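Local structure of phosphoribosylaminoimidazole carboxylase, ATPase subunit (Bacillus anthracis, 3V4S) at residues A243-L248 and L258-F263; K195-I200 and V229-T234. The protein probably catalyses the ATP-dependent carboxylation of aminoimidazole ribonucleotide with bicarbonate, giving N5-carboxyaminoimidazole ribonucleotide in purine biosynthesis. All coordinates share one frame; numbering follows the deposited sequence.

Contact 1 (A243-L248 and L258-F263). With MG (magnesium ion), chain G; ATP (adenosine-5'-triphosphate), chain F.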
loop_
_atom_site.group_PDB
_atom_site.type_symbol
_atom_site.label_atom_id
_atom_site.label_comp_id
_atom_site.label_asym_id
_atom_site.label_seq_id
_atom_site.Cartn_x
_atom_site.Cartn_y
_atom_site.Cartn_z
ATOM N N ALA B 243 -23.291 13.147 -7.444
ATOM C CA ALA B 243 -24.681 12.714 -7.608
ATOM C C ALA B 243 -24.859 11.847 -8.869
ATOM O O ALA B 243 -25.489 10.793 -8.807
ATOM C CB ALA B 243 -25.621 13.921 -7.649
ATOM N N TYR B 244 -24.283 12.297 -9.987
ATOM C CA TYR B 244 -24.338 11.556 -11.270
ATOM C C TYR B 244 -23.785 10.137 -11.117
ATOM O O TYR B 244 -24.398 9.179 -11.587
ATOM C CB TYR B 244 -23.581 12.313 -12.369
ATOM C CG TYR B 244 -24.317 13.467 -13.050
ATOM C CD1 TYR B 244 -23.924 13.906 -14.316
ATOM C CD2 TYR B 244 -25.389 14.125 -12.434
ATOM C CE1 TYR B 244 -24.575 14.954 -14.957
ATOM C CE2 TYR B 244 -26.047 15.179 -13.068
ATOM C CZ TYR B 244 -25.635 15.588 -14.330
ATOM O OH TYR B 244 -26.267 16.639 -14.971
ATOM N N ALA B 245 -22.645 9.992 -10.430
ATOM C CA ALA B 245 -22.051 8.669 -10.204
ATOM C C ALA B 245 -22.898 7.744 -9.337
ATOM O O ALA B 245 -22.994 6.543 -9.632
ATOM C CB ALA B 245 -20.645 8.791 -9.632
ATOM N N LYS B 246 -23.509 8.278 -8.274
ATOM C CA LYS B 246 -24.419 7.474 -7.449
ATOM C C LYS B 246 -25.630 6.983 -8.250
ATOM O O LYS B 246 -26.081 5.833 -8.080
ATOM C CB LYS B 246 -24.885 8.236 -6.200
ATOM C CG LYS B 246 -23.849 8.328 -5.086
ATOM C CD LYS B 246 -24.250 9.410 -4.098
ATOM C CE LYS B 246 -23.153 9.680 -3.086
ATOM N NZ LYS B 246 -23.678 10.516 -1.976
ATOM N N VAL B 247 -26.140 7.854 -9.124
ATOM C CA VAL B 247 -27.286 7.504 -9.959
ATOM C C VAL B 247 -26.910 6.349 -10.870
ATOM O O VAL B 247 -27.665 5.387 -10.995
ATOM C CB VAL B 247 -27.792 8.701 -10.775
ATOM C CG1 VAL B 247 -28.757 8.234 -11.861
ATOM C CG2 VAL B 247 -28.470 9.699 -9.852
ATOM N N LEU B 248 -25.720 6.436 -11.469
ATOM C CA LEU B 248 -25.226 5.381 -12.368
ATOM C C LEU B 248 -25.005 4.046 -11.672
ATOM O O LEU B 248 -25.406 3.007 -12.198
ATOM C CB LEU B 248 -23.980 5.835 -13.120
ATOM C CG LEU B 248 -24.271 6.855 -14.211
ATOM C CD1 LEU B 248 -23.011 7.595 -14.631
ATOM C CD2 LEU B 248 -24.949 6.197 -15.417
ATOM N N LEU B 258 -16.918 1.385 -10.566
ATOM C CA LEU B 258 -17.307 2.045 -11.800
ATOM C C LEU B 258 -16.608 3.389 -11.903
ATOM O O LEU B 258 -16.709 4.222 -10.999
ATOM C CB LEU B 258 -18.833 2.210 -11.875
ATOM C CG LEU B 258 -19.486 2.769 -13.137
ATOM C CD1 LEU B 258 -19.307 1.834 -14.337
ATOM C CD2 LEU B 258 -20.961 2.984 -12.840
ATOM N N ALA B 259 -15.871 3.564 -12.996
ATOM C CA ALA B 259 -15.224 4.815 -13.315
ATOM C C ALA B 259 -16.143 5.526 -14.308
ATOM O O ALA B 259 -16.546 4.930 -15.318
ATOM C CB ALA B 259 -13.851 4.572 -13.946
ATOM N N VAL B 260 -16.451 6.795 -14.015
ATOM C CA VAL B 260 -17.337 7.617 -14.844
ATOM C C VAL B 260 -16.546 8.800 -15.373
ATOM O O VAL B 260 -16.153 9.675 -14.596
ATOM C CB VAL B 260 -18.568 8.108 -14.035
ATOM C CG1 VAL B 260 -19.561 8.843 -14.933
ATOM C CG2 VAL B 260 -19.259 6.932 -13.343
ATOM N N GLU B 261 -16.296 8.822 -16.685
ATOM C CA GLU B 261 -15.637 9.963 -17.318
ATOM C C GLU B 261 -16.677 10.984 -17.769
ATOM O O GLU B 261 -17.701 10.617 -18.363
ATOM C CB GLU B 261 -14.845 9.533 -18.551
ATOM C CG GLU B 261 -13.700 8.575 -18.295
ATOM C CD GLU B 261 -12.903 8.293 -19.562
ATOM O OE1 GLU B 261 -13.116 8.951 -20.620
ATOM O OE2 GLU B 261 -12.054 7.404 -19.519
ATOM N N MET B 262 -16.365 12.262 -17.553
ATOM C CA MET B 262 -17.314 13.358 -17.738
ATOM C C MET B 262 -16.703 14.561 -18.423
ATOM O O MET B 262 -15.480 14.781 -18.375
ATOM C CB MET B 262 -17.870 13.794 -16.384
ATOM C CG MET B 262 -18.745 12.756 -15.715
ATOM S SD MET B 262 -18.994 13.238 -14.000
ATOM C CE MET B 262 -19.993 11.897 -13.389
ATOM N N PHE B 263 -17.566 15.332 -19.077
ATOM C CA PHE B 263 -17.163 16.575 -19.697
ATOM C C PHE B 263 -17.883 17.691 -18.961
ATOM O O PHE B 263 -19.103 17.638 -18.811
ATOM C CB PHE B 263 -17.549 16.611 -21.182
ATOM C CG PHE B 263 -16.815 15.610 -22.050
ATOM C CD1 PHE B 263 -17.458 15.021 -23.133
ATOM C CD2 PHE B 263 -15.485 15.268 -21.803
ATOM C CE1 PHE B 263 -16.795 14.104 -23.949
ATOM C CE2 PHE B 263 -14.820 14.351 -22.614
ATOM C CZ PHE B 263 -15.480 13.771 -23.690
HETATM MG MG MG G . -11.752 7.825 -22.098
HETATM P PG ATP F . -9.830 5.405 -23.072
HETATM O O1G ATP F . -10.227 6.190 -21.847
HETATM O O2G ATP F . -8.341 5.202 -23.262
HETATM O O3G ATP F . -10.638 4.152 -23.267
HETATM P PB ATP F . -11.150 6.051 -25.576
HETATM O O1B ATP F . -10.265 5.413 -26.609
HETATM O O2B ATP F . -12.445 5.405 -25.200
HETATM O O3B ATP F . -10.246 6.431 -24.274
HETATM P PA ATP F . -12.640 8.500 -25.444
HETATM O O1A ATP F . -12.502 8.410 -23.940
HETATM O O2A ATP F . -14.003 8.378 -26.076
HETATM O O3A ATP F . -11.591 7.491 -26.162
HETATM O "O5'" ATP F . -11.995 9.885 -25.912
HETATM C "C5'" ATP F . -10.631 10.167 -25.606
HETATM C "C4'" ATP F . -10.546 11.676 -25.437
HETATM O "O4'" ATP F . -10.988 12.334 -26.641
HETATM C "C3'" ATP F . -11.476 12.192 -24.342
HETATM O "O3'" ATP F . -10.965 12.043 -23.005
HETATM C "C2'" ATP F . -11.710 13.626 -24.796
HETATM O "O2'" ATP F . -10.633 14.477 -24.392
HETATM C "C1'" ATP F . -11.731 13.518 -26.325
HETATM N N9 ATP F . -13.148 13.387 -26.757
HETATM C C8 ATP F . -13.820 12.232 -26.980
HETATM N N7 ATP F . -15.109 12.481 -27.325
HETATM C C5 ATP F . -15.280 13.821 -27.342
HETATM C C6 ATP F . -16.384 14.770 -27.632
HETATM N N6 ATP F . -17.616 14.339 -27.998
HETATM N N1 ATP F . -16.123 16.098 -27.525
HETATM C C2 ATP F . -14.911 16.575 -27.170
HETATM N N3 ATP F . -13.873 15.771 -26.890
HETATM C C4 ATP F . -13.984 14.414 -26.962
HETATM O O HOH W 1 -10.400 9.250 -22.010
#

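Contact 2 (K195-I200 and V229-T234). With ATP (adenosine-5'-triphosphate), chain F.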
loop_
_atom_site.group_PDB
_atom_site.type_symbol
_atom_site.label_atom_id
_atom_site.label_comp_id
_atom_site.label_asym_id
_atom_site.label_seq_id
_atom_site.Cartn_x
_atom_site.Cartn_y
_atom_site.Cartn_z
ATOM N N LYS B 195 -13.401 21.477 -18.763
ATOM C CA LYS B 195 -12.533 20.459 -18.159
ATOM C C LYS B 195 -13.154 19.070 -18.299
ATOM O O LYS B 195 -14.380 18.933 -18.408
ATOM C CB LYS B 195 -12.292 20.774 -16.672
ATOM C CG LYS B 195 -11.314 21.912 -16.430
ATOM C CD LYS B 195 -11.419 22.449 -15.012
ATOM C CE LYS B 195 -10.572 23.694 -14.836
ATOM N NZ LYS B 195 -9.149 23.436 -15.202
ATOM N N GLU B 196 -12.294 18.050 -18.325
ATOM C CA GLU B 196 -12.719 16.653 -18.207
ATOM C C GLU B 196 -12.532 16.221 -16.766
ATOM O O GLU B 196 -11.510 16.520 -16.155
ATOM C CB GLU B 196 -11.842 15.738 -19.054
ATOM C CG GLU B 196 -11.845 16.041 -20.530
ATOM C CD GLU B 196 -11.219 14.915 -21.309
ATOM O OE1 GLU B 196 -10.143 15.146 -21.897
ATOM O OE2 GLU B 196 -11.792 13.805 -21.307
ATOM N N VAL B 197 -13.505 15.504 -16.225
ATOM C CA VAL B 197 -13.369 15.011 -14.871
ATOM C C VAL B 197 -13.836 13.580 -14.817
ATOM O O VAL B 197 -14.535 13.119 -15.706
ATOM C CB VAL B 197 -14.149 15.862 -13.832
ATOM C CG1 VAL B 197 -13.719 17.323 -13.868
ATOM C CG2 VAL B 197 -15.654 15.691 -13.994
ATOM N N SER B 198 -13.435 12.875 -13.764
ATOM C CA SER B 198 -13.924 11.534 -13.531
ATOM C C SER B 198 -14.213 11.320 -12.063
ATOM O O SER B 198 -13.663 12.018 -11.175
ATOM C CB SER B 198 -12.927 10.492 -14.042
ATOM O OG SER B 198 -11.735 10.513 -13.280
ATOM N N VAL B 199 -15.077 10.341 -11.829
ATOM C CA VAL B 199 -15.517 9.951 -10.516
ATOM C C VAL B 199 -15.529 8.431 -10.491
ATOM O O VAL B 199 -16.036 7.781 -11.433
ATOM C CB VAL B 199 -16.947 10.479 -10.251
ATOM C CG1 VAL B 199 -17.390 10.120 -8.855
ATOM C CG2 VAL B 199 -16.997 11.989 -10.414
ATOM N N ILE B 200 -14.910 7.869 -9.449
ATOM C CA ILE B 200 -14.875 6.430 -9.239
ATOM C C ILE B 200 -15.876 6.110 -8.142
ATOM O O ILE B 200 -15.770 6.633 -7.026
ATOM C CB ILE B 200 -13.478 5.938 -8.781
ATOM C CG1 ILE B 200 -12.339 6.418 -9.708
ATOM C CG2 ILE B 200 -13.475 4.430 -8.559
ATOM C CD1 ILE B 200 -12.281 5.837 -11.092
ATOM N N VAL B 229 -6.305 16.226 -8.275
ATOM C CA VAL B 229 -7.285 16.086 -7.194
ATOM C C VAL B 229 -6.887 16.946 -5.977
ATOM O O VAL B 229 -5.790 16.757 -5.426
ATOM C CB VAL B 229 -7.441 14.620 -6.741
ATOM C CG1 VAL B 229 -8.700 14.451 -5.902
ATOM C CG2 VAL B 229 -7.481 13.683 -7.941
ATOM N N PRO B 230 -7.791 17.854 -5.533
ATOM C CA PRO B 230 -9.170 18.035 -6.025
ATOM C C PRO B 230 -9.216 18.667 -7.411
ATOM O O PRO B 230 -8.370 19.504 -7.744
ATOM C CB PRO B 230 -9.807 18.995 -4.998
ATOM C CG PRO B 230 -8.848 19.074 -3.856
ATOM C CD PRO B 230 -7.488 18.797 -4.444
ATOM N N ALA B 231 -10.178 18.243 -8.222
ATOM C CA ALA B 231 -10.402 18.871 -9.531
ATOM C C ALA B 231 -10.614 20.371 -9.318
ATOM O O ALA B 231 -11.261 20.766 -8.343
ATOM C CB ALA B 231 -11.615 18.251 -10.216
ATOM N N ARG B 232 -10.049 21.194 -10.198
ATOM C CA ARG B 232 -10.167 22.651 -10.074
ATOM C C ARG B 232 -11.487 23.108 -10.684
ATOM O O ARG B 232 -11.534 23.639 -11.785
ATOM C CB ARG B 232 -8.970 23.350 -10.712
ATOM C CG ARG B 232 -7.658 23.003 -10.015
ATOM C CD ARG B 232 -6.456 23.441 -10.816
ATOM N NE ARG B 232 -6.425 22.822 -12.137
ATOM C CZ ARG B 232 -5.461 23.023 -13.027
ATOM N NH1 ARG B 232 -5.505 22.416 -14.203
ATOM N NH2 ARG B 232 -4.454 23.833 -12.743
ATOM N N ILE B 233 -12.557 22.844 -9.950
ATOM C CA ILE B 233 -13.930 23.098 -10.392
ATOM C C ILE B 233 -14.704 23.617 -9.192
ATOM O O ILE B 233 -14.209 23.580 -8.068
ATOM C CB ILE B 233 -14.621 21.819 -10.957
ATOM C CG1 ILE B 233 -14.728 20.715 -9.889
ATOM C CG2 ILE B 233 -13.898 21.316 -12.202
ATOM C CD1 ILE B 233 -15.522 19.501 -10.335
ATOM N N THR B 234 -15.921 24.094 -9.421
ATOM C CA THR B 234 -16.730 24.634 -8.339
ATOM C C THR B 234 -17.222 23.507 -7.452
ATOM O O THR B 234 -17.406 22.373 -7.920
ATOM C CB THR B 234 -17.968 25.370 -8.888
ATOM O OG1 THR B 234 -18.766 24.446 -9.642
ATOM C CG2 THR B 234 -17.554 26.553 -9.767
HETATM P PG ATP F . -9.830 5.405 -23.072
HETATM O O1G ATP F . -10.227 6.190 -21.847
HETATM O O2G ATP F . -8.341 5.202 -23.262
HETATM O O3G ATP F . -10.638 4.152 -23.267
HETATM P PB ATP F . -11.150 6.051 -25.576
HETATM O O1B ATP F . -10.265 5.413 -26.609
HETATM O O2B ATP F . -12.445 5.405 -25.200
HETATM O O3B ATP F . -10.246 6.431 -24.274
HETATM P PA ATP F . -12.640 8.500 -25.444
HETATM O O1A ATP F . -12.502 8.410 -23.940
HETATM O O2A ATP F . -14.003 8.378 -26.076
HETATM O O3A ATP F . -11.591 7.491 -26.162
HETATM O "O5'" ATP F . -11.995 9.885 -25.912
HETATM C "C5'" ATP F . -10.631 10.167 -25.606
HETATM C "C4'" ATP F . -10.546 11.676 -25.437
HETATM O "O4'" ATP F . -10.988 12.334 -26.641
HETATM C "C3'" ATP F . -11.476 12.192 -24.342
HETATM O "O3'" ATP F . -10.965 12.043 -23.005
HETATM C "C2'" ATP F . -11.710 13.626 -24.796
HETATM O "O2'" ATP F . -10.633 14.477 -24.392
HETATM C "C1'" ATP F . -11.731 13.518 -26.325
HETATM N N9 ATP F . -13.148 13.387 -26.757
HETATM C C8 ATP F . -13.820 12.232 -26.980
HETATM N N7 ATP F . -15.109 12.481 -27.325
HETATM C C5 ATP F . -15.280 13.821 -27.342
HETATM C C6 ATP F . -16.384 14.770 -27.632
HETATM N N6 ATP F . -17.616 14.339 -27.998
HETATM N N1 ATP F . -16.123 16.098 -27.525
HETATM C C2 ATP F . -14.911 16.575 -27.170
HETATM N N3 ATP F . -13.873 15.771 -26.890
HETATM C C4 ATP F . -13.984 14.414 -26.962
#

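Contact 1 (A243-L248 and L258-F263)
This is a helix-on-sheet contact of the ATP-grasp fold: helix 235-251 packs on strand 256-264, whose other face holds nucleotide and metal. The segment axes come within 9.5 Å, and their directions differ by 134°. The interface is apolar. Leu248 lays its CD1 into the fork of Val260, 3.7 Å from CG1 and 4.0 Å from CG2. With Leu248 CG anti to the carbonyl carbon (chi1 -73°), the isobutyl group continues toward the strand. Nearer the backbone, Leu248 CB meets Leu258 CD2. Met262 reaches the helix with an extended chain, and its CE ends 3.8 Å from Tyr244 CB. Ala245 sits closest to the strand by backbone, with its CA 6.7 Å from the CA of Val260. Ala245 CB lies 4.4 Å from Val260 CG2. Glu261 and Phe263, on the opposite face, reach the metal and the nucleotide. Glu261 extends to a magnesium ion: OE1 binds at 2.3 Å and OE2 lies farther, at 2.6 Å. ATP O1G and O1A, a water and Glu274 also bind that ion. Asn273 donates a hydrogen bond to Glu261 OE1 and helps hold the carboxylate. The Phe263 ring lies oblique to the base, its CZ nearest ATP C4, and also stacks with Phe193. A strand with an apolar face under a helix and a metal-binding face toward the triphosphate is characteristic of the ATP-grasp active site.

Contact 2 (K195-I200 and V229-T234)
This is a partly buried side-chain contact between the start of strand 195-203 and the loop that leads from strand 223-229 into helix 235-251. Lys195 and Val197 supply the strand side. The methylene chain of Lys195 passes over the loop backbone, with CE 3.2 Å from Arg232 O, and its CD lies 3.9 Å from Ile233 CG2. The same Ile233 CG2 meets Val197 CG1, and Val197 CG1 also faces Ala231 CB at 4.3 Å. Ile233 CG2 is anti to the carbonyl carbon, which leaves CG1 in the crowded position between backbone N and carbonyl (chi1 62°). Arg232 is the centre of an inverse gamma turn, with a weak bond from Ile233 N to Ala231 O. The Lys195 chain bends at its last torsion (chi4 -56°) and crosses the Arg232 side chain at about a right angle. Lys195 NZ then stands 3.9 Å from Arg232 NH1, oblique to the guanidinium. Both groups form salt bridges with Glu216. The contact therefore combines a small apolar patch with a shared ion pair: Lys195 NZ and Arg232 NH1 converge on Glu216 OE2, which bridges both cations and probably links the loop to the sheet.

How the contacts relate
Contacts 1 and 2 meet through neighbouring antiparallel strands of one sheet, 195-203 and 256-264. Their centres are 11 Å apart. Probable backbone hydrogen bonds join them, from Met262 N to Val197 O (2.7 Å) and from Val260 N to Val199 O (2.8 Å). Helix 235-251 of contact 1 follows directly on the loop of contact 2. Both strands also face ATP. Glu196 takes hydrogen bonds from the ribose hydroxyls, ATP O2' to OE1 and ATP O3' to OE2, each 2.6 Å long. Phe263 CE2 packs 3.3 Å from Glu196 OE2. The strand of contact 2 thus carries one ribose-binding residue, Glu196, and the strand of contact 1 carries a metal ligand, Glu261, and Phe263 beside the base, all in one pocket.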